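Local coordinates for protein type I modular polyketide synthase (Streptomyces albus subsp. albus, PDB 6IYT) that probably transfers an ethylmalonyl extender unit from coenzyme A to an acyl carrier protein during salinomycin assembly, as an acyltransferase domain, at residues A151-A156 and M192-A197; S167-A172 and Q185-T190; D207-H212 and A221-L226; G419-Q424 and R429-S434. All coordinates share one frame; numbering follows the deposited sequence.

Contact 1. Residues A151-A156 and M192-A197; sequences AEVASA and MVSLAA
A helix-helix packing interface inside the acyltransferase domain joins V153, on helix 144-158, to V193 and S194, on helix 181-200. Both helices belong to the long helical connection between the parallel strands 120-125 and 208-211, which are neighbours in the central sheet. The nearest CA atoms of the two segments, V153 CA and S194 CA, are 7.5 Å apart. V153 points toward the other helix, and its first torsion places CG2 opposite the carbonyl carbon, beside its own N. Towards 192-197 it is this methyl that touches, while V153 also packs on F189 and T190 earlier in helix 181-200. CG2 meets V193 CG1 at 3.7 Å, the two branched side chains crossing at a slant, and it also lies 4.2 Å from S194 OG. V193 contributes the branch that stands anti to its backbone N (chi1 172°). Next to it, S194 turns its hydroxyl back along its own helix and bonds to T190 O, so its polar end is satisfied without help from helix 144-158. F146 and F150 of that helix also pack on S194. On helix 144-158, the exposed S155 donates from OG to A151 O at 3.0 Å, and S155 N reaches the same oxygen from the opposite face of the carbonyl plane. E152, also exposed, forms a salt bridge with R149. The hydroxyls of S194 and S155 thus bond within their own helices, and no hydrogen bond crosses between the two segments. The contact therefore rests on apolar burial, which is non-directional.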
loop_
_atom_site.group_PDB
_atom_site.type_symbol
_atom_site.label_atom_id
_atom_site.label_comp_id
_atom_site.label_asym_id
_atom_site.label_seq_id
_atom_site.Cartn_x
_atom_site.Cartn_y
_atom_site.Cartn_z
ATOM N N ALA A 151 6.116 16.426 0.579
ATOM C CA ALA A 151 6.105 17.832 0.991
ATOM C C ALA A 151 4.757 18.479 0.762
ATOM O O ALA A 151 4.262 19.206 1.644
ATOM C CB ALA A 151 7.190 18.611 0.263
ATOM N N GLU A 152 4.137 18.202 -0.389
ATOM C CA GLU A 152 2.801 18.755 -0.703
ATOM C C GLU A 152 1.792 18.290 0.320
ATOM O O GLU A 152 0.951 19.061 0.779
ATOM C CB GLU A 152 2.322 18.318 -2.099
ATOM C CG GLU A 152 3.242 18.711 -3.247
ATOM C CD GLU A 152 2.702 18.278 -4.626
ATOM O OE1 GLU A 152 1.766 17.428 -4.676
ATOM O OE2 GLU A 152 3.147 18.870 -5.652
ATOM N N VAL A 153 1.780 16.988 0.577
ATOM C CA VAL A 153 0.770 16.417 1.434
ATOM C C VAL A 153 0.987 16.811 2.921
ATOM O O VAL A 153 0.057 17.204 3.602
ATOM C CB VAL A 153 0.765 14.907 1.315
ATOM C CG1 VAL A 153 -0.278 14.326 2.259
ATOM C CG2 VAL A 153 0.482 14.494 -0.128
ATOM N N ALA A 154 2.240 16.831 3.341
ATOM C CA ALA A 154 2.616 17.302 4.680
ATOM C C ALA A 154 2.177 18.724 4.935
ATOM O O ALA A 154 1.715 19.038 6.031
ATOM C CB ALA A 154 4.102 17.171 4.903
ATOM N N SER A 155 2.249 19.565 3.915
ATOM C CA SER A 155 1.829 20.956 4.058
ATOM C C SER A 155 0.376 21.034 4.348
ATOM O O SER A 155 -0.045 21.867 5.118
ATOM C CB SER A 155 2.139 21.768 2.814
ATOM O OG SER A 155 3.536 21.951 2.700
ATOM N N ALA A 156 -0.397 20.165 3.706
ATOM C CA ALA A 156 -1.810 20.098 3.948
ATOM C C ALA A 156 -2.112 19.653 5.360
ATOM O O ALA A 156 -2.968 20.246 6.029
ATOM C CB ALA A 156 -2.488 19.186 2.929
ATOM N N MET A 192 0.983 7.153 2.519
ATOM C CA MET A 192 0.196 6.337 1.531
ATOM C C MET A 192 -0.112 7.149 0.268
ATOM O O MET A 192 0.029 6.664 -0.864
ATOM C CB MET A 192 -1.101 5.858 2.163
ATOM C CG MET A 192 -0.931 4.652 3.043
ATOM S SD MET A 192 -2.518 3.931 3.555
ATOM C CE MET A 192 -3.252 5.259 4.448
ATOM N N VAL A 193 -0.452 8.399 0.449
ATOM C CA VAL A 193 -0.700 9.239 -0.684
ATOM C C VAL A 193 0.582 9.435 -1.480
ATOM O O VAL A 193 0.558 9.462 -2.714
ATOM C CB VAL A 193 -1.273 10.609 -0.245
ATOM C CG1 VAL A 193 -1.347 11.550 -1.438
ATOM C CG2 VAL A 193 -2.653 10.443 0.403
ATOM N N SER A 194 1.710 9.624 -0.790
ATOM C CA SER A 194 2.962 9.921 -1.488
ATOM C C SER A 194 3.530 8.705 -2.196
ATOM O O SER A 194 4.195 8.830 -3.234
ATOM C CB SER A 194 4.010 10.469 -0.522
ATOM O OG SER A 194 3.523 11.621 0.131
ATOM N N LEU A 195 3.272 7.522 -1.650
ATOM C CA LEU A 195 3.700 6.289 -2.300
ATOM C C LEU A 195 2.965 6.056 -3.610
ATOM O O LEU A 195 3.549 5.571 -4.571
ATOM C CB LEU A 195 3.552 5.081 -1.380
ATOM C CG LEU A 195 4.487 4.946 -0.204
ATOM C CD1 LEU A 195 4.074 3.749 0.636
ATOM C CD2 LEU A 195 5.936 4.797 -0.616
ATOM N N ALA A 196 1.752 6.570 -3.728
ATOM C CA ALA A 196 1.026 6.432 -5.010
ATOM C C ALA A 196 1.747 7.231 -6.141
ATOM O O ALA A 196 1.808 6.783 -7.301
ATOM C CB ALA A 196 -0.388 6.884 -4.857
ATOM N N ALA A 197 2.442 8.308 -5.774
ATOM C CA ALA A 197 3.182 9.081 -6.743
ATOM C C ALA A 197 4.427 8.363 -7.266
ATOM O O ALA A 197 4.864 8.632 -8.364
ATOM C CB ALA A 197 3.564 10.438 -6.171
#

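Contact 2. Residues S167-A172 and Q185-T190; sequences SVVRGA and QPVLFT
V187 has CG1 anti to its backbone N, and this chi1 of 165° aims its two methyls so that CG1 faces V169 and CG2 faces V168. The partners have nearly the same torsion, and each offers a different branch: V168 its CG1, V169 its CG2. The result is a small three-valine example of helix packing, in which the end of the short helix 165-170 rests on helix 181-200. V187 CG2 meets V168 CG1 rather loosely at 4.1 Å. L178, from the connecting loop, touches both V168 and V187, while V169 also packs against V137, L140 and F150. Helix 181-200 is kinked at P186, whose nitrogen has no bond to the preceding turn. The short helix closes immediately beyond its valines in a Schellman motif: G171 takes a positive phi (62°), A172 N bonds to S167 O at 2.9 Å, and G171 N bonds to V168 O at 3.0 Å. With no hydrogen bond between the two segments, the valine methyls carry the contact, and its closest pair is V187 CG1 against V169 CG2, 3.7 Å apart.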
loop_
_atom_site.group_PDB
_atom_site.type_symbol
_atom_site.label_atom_id
_atom_site.label_comp_id
_atom_site.label_asym_id
_atom_site.label_seq_id
_atom_site.Cartn_x
_atom_site.Cartn_y
_atom_site.Cartn_z
ATOM N N SER A 167 9.666 15.884 10.309
ATOM C CA SER A 167 10.467 15.758 11.550
ATOM C C SER A 167 10.028 14.527 12.345
ATOM O O SER A 167 10.834 13.851 12.963
ATOM C CB SER A 167 10.348 17.003 12.424
ATOM O OG SER A 167 10.871 18.136 11.767
ATOM N N VAL A 168 8.727 14.316 12.423
ATOM C CA VAL A 168 8.201 13.189 13.143
ATOM C C VAL A 168 8.631 11.885 12.481
ATOM O O VAL A 168 9.111 10.939 13.153
ATOM C CB VAL A 168 6.651 13.274 13.261
ATOM C CG1 VAL A 168 6.068 11.928 13.619
ATOM C CG2 VAL A 168 6.272 14.283 14.319
ATOM N N VAL A 169 8.538 11.852 11.156
ATOM C CA VAL A 169 8.963 10.707 10.394
ATOM C C VAL A 169 10.450 10.414 10.580
ATOM O O VAL A 169 10.851 9.245 10.739
ATOM C CB VAL A 169 8.637 10.909 8.905
ATOM C CG1 VAL A 169 9.487 10.018 8.027
ATOM C CG2 VAL A 169 7.159 10.647 8.675
ATOM N N ARG A 170 11.254 11.473 10.681
ATOM C CA ARG A 170 12.710 11.315 10.886
ATOM C C ARG A 170 13.087 11.126 12.380
ATOM O O ARG A 170 14.248 10.859 12.708
ATOM C CB ARG A 170 13.450 12.516 10.315
ATOM C CG ARG A 170 13.342 12.649 8.803
ATOM C CD ARG A 170 14.202 13.778 8.290
ATOM N NE ARG A 170 14.136 13.908 6.839
ATOM C CZ ARG A 170 14.874 13.219 5.981
ATOM N NH1 ARG A 170 14.730 13.423 4.675
ATOM N NH2 ARG A 170 15.716 12.296 6.406
ATOM N N GLY A 171 12.098 11.185 13.264
ATOM C CA GLY A 171 12.336 11.035 14.700
ATOM C C GLY A 171 13.238 12.107 15.258
ATOM O O GLY A 171 14.144 11.811 16.068
ATOM N N ALA A 172 13.084 13.322 14.766
ATOM C CA ALA A 172 13.880 14.430 15.236
ATOM C C ALA A 172 13.660 14.619 16.747
ATOM O O ALA A 172 12.622 14.248 17.291
ATOM C CB ALA A 172 13.523 15.693 14.483
ATOM N N GLN A 185 -1.951 8.508 12.400
ATOM C CA GLN A 185 -2.889 8.493 11.268
ATOM C C GLN A 185 -2.526 9.569 10.221
ATOM O O GLN A 185 -2.493 9.286 9.051
ATOM C CB GLN A 185 -4.328 8.602 11.716
ATOM C CG GLN A 185 -4.787 7.411 12.531
ATOM C CD GLN A 185 -6.307 7.283 12.613
ATOM O OE1 GLN A 185 -7.045 8.023 11.961
ATOM N NE2 GLN A 185 -6.769 6.285 13.344
ATOM N N PRO A 186 -2.198 10.795 10.659
ATOM C CA PRO A 186 -1.860 11.746 9.608
ATOM C C PRO A 186 -0.530 11.456 8.932
ATOM O O PRO A 186 -0.370 11.731 7.711
ATOM C CB PRO A 186 -1.819 13.112 10.365
ATOM C CG PRO A 186 -2.710 12.900 11.553
ATOM C CD PRO A 186 -2.398 11.465 11.958
ATOM N N VAL A 187 0.390 10.814 9.654
ATOM C CA VAL A 187 1.663 10.398 9.040
ATOM C C VAL A 187 1.436 9.249 8.019
ATOM O O VAL A 187 1.891 9.330 6.898
ATOM C CB VAL A 187 2.670 9.973 10.085
ATOM C CG1 VAL A 187 3.797 9.212 9.437
ATOM C CG2 VAL A 187 3.190 11.186 10.822
ATOM N N LEU A 188 0.622 8.259 8.396
ATOM C CA LEU A 188 0.223 7.186 7.469
ATOM C C LEU A 188 -0.449 7.712 6.214
ATOM O O LEU A 188 -0.200 7.216 5.132
ATOM C CB LEU A 188 -0.706 6.205 8.169
ATOM C CG LEU A 188 -0.221 4.824 8.601
ATOM C CD1 LEU A 188 1.267 4.687 8.741
ATOM C CD2 LEU A 188 -0.963 4.328 9.840
ATOM N N PHE A 189 -1.384 8.655 6.392
ATOM C CA PHE A 189 -2.025 9.333 5.301
ATOM C C PHE A 189 -0.990 9.946 4.338
ATOM O O PHE A 189 -1.044 9.714 3.146
ATOM C CB PHE A 189 -2.935 10.426 5.842
ATOM C CG PHE A 189 -3.420 11.383 4.805
ATOM C CD1 PHE A 189 -4.538 11.084 4.044
ATOM C CD2 PHE A 189 -2.897 12.633 4.724
ATOM C CE1 PHE A 189 -5.039 11.983 3.113
ATOM C CE2 PHE A 189 -3.394 13.552 3.826
ATOM C CZ PHE A 189 -4.482 13.224 3.016
ATOM N N THR A 190 -0.001 10.637 4.889
ATOM C CA THR A 190 0.987 11.322 4.068
ATOM C C THR A 190 1.823 10.312 3.329
ATOM O O THR A 190 2.020 10.440 2.130
ATOM C CB THR A 190 1.899 12.249 4.904
ATOM O OG1 THR A 190 2.748 11.465 5.746
ATOM C CG2 THR A 190 1.084 13.129 5.712
#

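Contact 3. Residues D207-H212 and A221-L226; sequences DAVVGH and AVSGAL
No flat side chain stands between V209 and its partners V222 and S223, so there are no ring faces or edges to match across this contact. An aromatic neighbour, F125 of strand 120-125, touches both V209 and V222 from outside the pair of segments. The meeting itself is aliphatic. V209 of strand 208-211 points at the helix end; its chi1 of -62° sets CG1 anti to the carbonyl carbon, which puts CG2 in the crowded position between N and C. CG2 comes to 3.9 Å from S223 CB. The other methyl, CG1, faces V222 CG1 across a looser 4.4 Å. S223 meets the strand through its carbon and uses its oxygen elsewhere: OG accepts from A225 N at 3.3 Å, with an N-H...O angle of 142°, forming an ST turn where helix 215-223 gives way to loop. Weak bonds from OG to the carbonyls of A219 and A220 add to its satisfaction. G224 takes a positive phi (84°) as the chain leaves the helix. G211, at the end of strand 208-211, with S213 and G215 just beyond it, fits the GxSxG pattern of a nucleophile elbow, as in related acyltransferases, the strand delivering the turn and the helix leaving it. Strand 208-211 lies parallel to strand 120-125, with A208 and V210 bonded to F123, while V209 bonds through its backbone to P346 and Y348; helix 215-223 packs back over this strand pair.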
loop_
_atom_site.group_PDB
_atom_site.type_symbol
_atom_site.label_atom_id
_atom_site.label_comp_id
_atom_site.label_asym_id
_atom_site.label_seq_id
_atom_site.Cartn_x
_atom_site.Cartn_y
_atom_site.Cartn_z
ATOM N N ASP A 207 -7.193 2.891 -11.950
ATOM C CA ASP A 207 -8.477 3.039 -12.644
ATOM C C ASP A 207 -9.607 3.183 -11.631
ATOM O O ASP A 207 -10.748 3.595 -11.981
ATOM C CB ASP A 207 -8.746 1.813 -13.547
ATOM C CG ASP A 207 -7.669 1.623 -14.625
ATOM O OD1 ASP A 207 -7.376 2.611 -15.327
ATOM O OD2 ASP A 207 -7.084 0.505 -14.735
ATOM N N ALA A 208 -9.320 2.801 -10.402
ATOM C CA ALA A 208 -10.231 2.950 -9.278
ATOM C C ALA A 208 -9.396 2.952 -8.006
ATOM O O ALA A 208 -8.254 2.482 -8.020
ATOM C CB ALA A 208 -11.214 1.822 -9.236
ATOM N N VAL A 209 -10.011 3.323 -6.890
ATOM C CA VAL A 209 -9.336 3.253 -5.590
ATOM C C VAL A 209 -10.236 2.590 -4.563
ATOM O O VAL A 209 -11.445 2.565 -4.736
ATOM C CB VAL A 209 -8.946 4.631 -5.058
ATOM C CG1 VAL A 209 -7.964 5.328 -5.990
ATOM C CG2 VAL A 209 -10.192 5.487 -4.826
ATOM N N VAL A 210 -9.612 1.908 -3.591
ATOM C CA VAL A 210 -10.335 1.298 -2.458
ATOM C C VAL A 210 -9.529 1.509 -1.208
ATOM O O VAL A 210 -8.299 1.342 -1.204
ATOM C CB VAL A 210 -10.563 -0.201 -2.637
ATOM C CG1 VAL A 210 -11.460 -0.736 -1.541
ATOM C CG2 VAL A 210 -11.164 -0.493 -3.979
ATOM N N GLY A 211 -10.199 1.928 -0.159
ATOM C CA GLY A 211 -9.551 2.152 1.121
ATOM C C GLY A 211 -10.152 1.283 2.222
ATOM O O GLY A 211 -11.320 0.836 2.138
ATOM N N HIS A 212 -9.419 1.159 3.307
ATOM C CA HIS A 212 -9.850 0.364 4.461
ATOM C C HIS A 212 -9.837 1.282 5.694
ATOM O O HIS A 212 -8.803 1.877 6.009
ATOM C CB HIS A 212 -8.883 -0.798 4.648
ATOM C CG HIS A 212 -9.324 -1.794 5.646
ATOM N ND1 HIS A 212 -9.602 -3.110 5.316
ATOM C CD2 HIS A 212 -9.602 -1.668 6.959
ATOM C CE1 HIS A 212 -9.907 -3.777 6.423
ATOM N NE2 HIS A 212 -9.883 -2.930 7.433
ATOM N N ALA A 221 -8.181 11.294 -1.341
ATOM C CA ALA A 221 -7.202 12.291 -1.715
ATOM C C ALA A 221 -6.573 11.919 -3.073
ATOM O O ALA A 221 -6.363 12.776 -3.935
ATOM C CB ALA A 221 -6.146 12.421 -0.646
ATOM N N VAL A 222 -6.293 10.651 -3.266
ATOM C CA VAL A 222 -5.694 10.205 -4.525
ATOM C C VAL A 222 -6.686 10.294 -5.709
ATOM O O VAL A 222 -6.316 10.714 -6.831
ATOM C CB VAL A 222 -5.088 8.793 -4.369
ATOM C CG1 VAL A 222 -4.703 8.199 -5.714
ATOM C CG2 VAL A 222 -3.883 8.851 -3.434
ATOM N N SER A 223 -7.934 9.937 -5.479
ATOM C CA SER A 223 -8.932 10.008 -6.540
ATOM C C SER A 223 -9.347 11.466 -6.841
ATOM O O SER A 223 -10.088 11.714 -7.790
ATOM C CB SER A 223 -10.160 9.180 -6.197
ATOM O OG SER A 223 -10.973 9.833 -5.238
ATOM N N GLY A 224 -9.055 12.378 -5.919
ATOM C CA GLY A 224 -9.532 13.760 -6.058
ATOM C C GLY A 224 -10.958 13.997 -5.549
ATOM O O GLY A 224 -11.517 15.109 -5.731
ATOM N N ALA A 225 -11.519 13.017 -4.839
ATOM C CA ALA A 225 -12.843 13.153 -4.298
ATOM C C ALA A 225 -12.831 14.195 -3.159
ATOM O O ALA A 225 -13.837 14.873 -2.910
ATOM C CB ALA A 225 -13.353 11.821 -3.787
ATOM N N LEU A 226 -11.725 14.262 -2.430
ATOM C CA LEU A 226 -11.519 15.358 -1.497
ATOM C C LEU A 226 -10.314 16.135 -1.938
ATOM O O LEU A 226 -9.344 15.557 -2.379
ATOM C CB LEU A 226 -11.279 14.837 -0.089
ATOM C CG LEU A 226 -12.463 14.181 0.641
ATOM C CD1 LEU A 226 -11.985 13.621 1.965
ATOM C CD2 LEU A 226 -13.575 15.184 0.835
#

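Contact 4. Residues G419-Q424 and R429-S434; sequences GTLRRQ and RRVLTS
Hydrogen bonding between T420 and S434 is the most directional part of this contact: S434 OG donates to T420 O at 2.7 Å, in the carbonyl plane and on a lone pair, with a C=O...OG angle of 134°. The same hydroxyl accepts from R430 NH2 at 2.9 Å and, weakly, from R430 NE, so it relays between loop and guanidinium. T420 OG1 turns to E393 O and W199 NE1.

Charge forms a second group. R430 NH1 sits over one face of the R422 guanidinium, 3.3 Å from R422 NH2, which itself lies at the edge of the R430 group; the planes stand 80° apart. These two donors do not bond each other. E425 plausibly offsets their charge, pairing through OE2 with R422 NE and through OE1 with R430 NH1, while E437 takes R430 NH2.

Apolar contact completes the interface. A bend at chi2 (63°) brings the R430 chain over the loop, with CG 3.7 Å from L421 CA. The L421 side chain starts away from the helix, yet its CD2 returns to 3.8 Å from R430 CG and 4.1 Å from V431 CG2.

The loop follows strand 416-418 of the parallel sheet and leads directly into helix 428-439. Helix 181-200 packs on both segments, L195 against T420 and L421, V198 against V431, and W199 against S434; L95 of strand 90-96 touches R429, L432 and T433.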
loop_
_atom_site.group_PDB
_atom_site.type_symbol
_atom_site.label_atom_id
_atom_site.label_comp_id
_atom_site.label_asym_id
_atom_site.label_seq_id
_atom_site.Cartn_x
_atom_site.Cartn_y
_atom_site.Cartn_z
ATOM N N GLY A 419 2.425 -5.185 -2.983
ATOM C CA GLY A 419 2.742 -4.103 -2.039
ATOM C C GLY A 419 3.764 -3.112 -2.595
ATOM O O GLY A 419 4.258 -3.276 -3.712
ATOM N N THR A 420 4.065 -2.083 -1.804
ATOM C CA THR A 420 5.019 -1.087 -2.178
ATOM C C THR A 420 6.252 -1.251 -1.319
ATOM O O THR A 420 7.201 -1.879 -1.754
ATOM C CB THR A 420 4.451 0.325 -2.084
ATOM O OG1 THR A 420 3.210 0.379 -2.813
ATOM C CG2 THR A 420 5.411 1.317 -2.677
ATOM N N LEU A 421 6.224 -0.766 -0.078
ATOM C CA LEU A 421 7.309 -1.053 0.832
ATOM C C LEU A 421 6.999 -2.206 1.765
ATOM O O LEU A 421 5.953 -2.808 1.680
ATOM C CB LEU A 421 7.693 0.202 1.633
ATOM C CG LEU A 421 7.928 1.492 0.852
ATOM C CD1 LEU A 421 8.332 2.636 1.799
ATOM C CD2 LEU A 421 9.000 1.283 -0.199
ATOM N N ARG A 422 7.993 -2.578 2.574
ATOM C CA ARG A 422 7.827 -3.608 3.556
ATOM C C ARG A 422 8.632 -3.241 4.771
ATOM O O ARG A 422 9.538 -2.415 4.686
ATOM C CB ARG A 422 8.274 -4.971 2.977
ATOM C CG ARG A 422 7.809 -6.164 3.768
ATOM C CD ARG A 422 7.822 -7.442 2.910
ATOM N NE ARG A 422 9.162 -7.706 2.383
ATOM C CZ ARG A 422 9.482 -8.730 1.602
ATOM N NH1 ARG A 422 8.534 -9.526 1.125
ATOM N NH2 ARG A 422 10.723 -8.827 1.125
ATOM N N ARG A 423 8.270 -3.811 5.933
ATOM C CA ARG A 423 8.968 -3.487 7.172
ATOM C C ARG A 423 10.511 -3.637 7.003
ATOM O O ARG A 423 10.976 -4.667 6.569
ATOM C CB ARG A 423 8.474 -4.415 8.318
ATOM C CG ARG A 423 9.266 -4.223 9.588
ATOM C CD ARG A 423 8.642 -4.980 10.750
ATOM N NE ARG A 423 9.449 -4.814 11.967
ATOM C CZ ARG A 423 9.046 -5.156 13.180
ATOM N NH1 ARG A 423 7.826 -5.642 13.358
ATOM N NH2 ARG A 423 9.881 -5.027 14.219
ATOM N N GLN A 424 11.251 -2.567 7.337
ATOM C CA GLN A 424 12.715 -2.477 7.226
ATOM C C GLN A 424 13.245 -2.570 5.795
ATOM O O GLN A 424 14.436 -2.787 5.580
ATOM C CB GLN A 424 13.382 -3.510 8.115
ATOM C CG GLN A 424 13.325 -3.154 9.594
ATOM C CD GLN A 424 13.812 -1.730 9.876
ATOM O OE1 GLN A 424 14.865 -1.326 9.413
ATOM N NE2 GLN A 424 13.009 -0.958 10.596
ATOM N N ARG A 429 16.086 -0.323 -3.460
ATOM C CA ARG A 429 15.961 -1.747 -3.744
ATOM C C ARG A 429 14.503 -2.216 -3.576
ATOM O O ARG A 429 13.967 -2.927 -4.433
ATOM C CB ARG A 429 16.889 -2.600 -2.911
ATOM C CG ARG A 429 16.577 -4.095 -3.091
ATOM C CD ARG A 429 17.519 -4.981 -2.318
ATOM N NE ARG A 429 18.804 -5.056 -2.962
ATOM C CZ ARG A 429 19.071 -5.884 -3.972
ATOM N NH1 ARG A 429 20.279 -5.931 -4.463
ATOM N NH2 ARG A 429 18.137 -6.740 -4.418
ATOM N N ARG A 430 13.872 -1.840 -2.478
ATOM C CA ARG A 430 12.477 -2.223 -2.256
ATOM C C ARG A 430 11.531 -1.711 -3.343
ATOM O O ARG A 430 10.683 -2.458 -3.834
ATOM C CB ARG A 430 11.987 -1.757 -0.873
ATOM C CG ARG A 430 10.567 -2.171 -0.563
ATOM C CD ARG A 430 10.401 -3.658 -0.505
ATOM N NE ARG A 430 9.815 -4.225 -1.726
ATOM C CZ ARG A 430 9.547 -5.513 -1.908
ATOM N NH1 ARG A 430 10.000 -6.426 -1.049
ATOM N NH2 ARG A 430 8.926 -5.910 -3.011
ATOM N N VAL A 431 11.667 -0.457 -3.728
ATOM C CA VAL A 431 10.834 0.102 -4.808
ATOM C C VAL A 431 11.050 -0.700 -6.088
ATOM O O VAL A 431 10.091 -1.082 -6.766
ATOM C CB VAL A 431 11.128 1.583 -5.042
ATOM C CG1 VAL A 431 10.373 2.107 -6.250
ATOM C CG2 VAL A 431 10.752 2.385 -3.785
ATOM N N LEU A 432 12.300 -0.808 -6.508
ATOM C CA LEU A 432 12.600 -1.542 -7.741
ATOM C C LEU A 432 12.120 -2.981 -7.685
ATOM O O LEU A 432 11.725 -3.552 -8.727
ATOM C CB LEU A 432 14.099 -1.505 -8.031
ATOM C CG LEU A 432 14.693 -0.139 -8.416
ATOM C CD1 LEU A 432 16.198 -0.267 -8.603
ATOM C CD2 LEU A 432 14.050 0.421 -9.666
ATOM N N THR A 433 12.230 -3.603 -6.513
ATOM C CA THR A 433 11.738 -4.980 -6.310
ATOM C C THR A 433 10.210 -5.098 -6.469
ATOM O O THR A 433 9.730 -5.935 -7.213
ATOM C CB THR A 433 12.210 -5.568 -4.966
ATOM O OG1 THR A 433 13.647 -5.552 -4.913
ATOM C CG2 THR A 433 11.740 -6.995 -4.825
ATOM N N SER A 434 9.476 -4.130 -5.949
ATOM C CA SER A 434 8.054 -4.096 -6.148
ATOM C C SER A 434 7.687 -3.822 -7.598
ATOM O O SER A 434 6.782 -4.477 -8.168
ATOM C CB SER A 434 7.416 -3.070 -5.208
ATOM O OG SER A 434 7.576 -3.504 -3.863
#

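How the contacts relate
All four contacts are largely buried, but their chemistry changes with position. Contacts 1 and 2 share helix 181-200 and touch directly, V153 CG1 lying 3.6 Å from F189 CE2, so two successive helices pack against one long one through apolar side chains. Contact 3 is equally apolar but joins a strand to the helix that follows it; V193 CG2 of contact 1 reaches A221 CB at 4.1 Å. Contact 4, where a loop meets a helix, mixes hydrogen bonds, charge and apolar packing, and its R422 is exposed. It meets contact 1 at L195 CD2 and L421 CD1, 4.0 Å apart, but touches neither contact 2 nor contact 3.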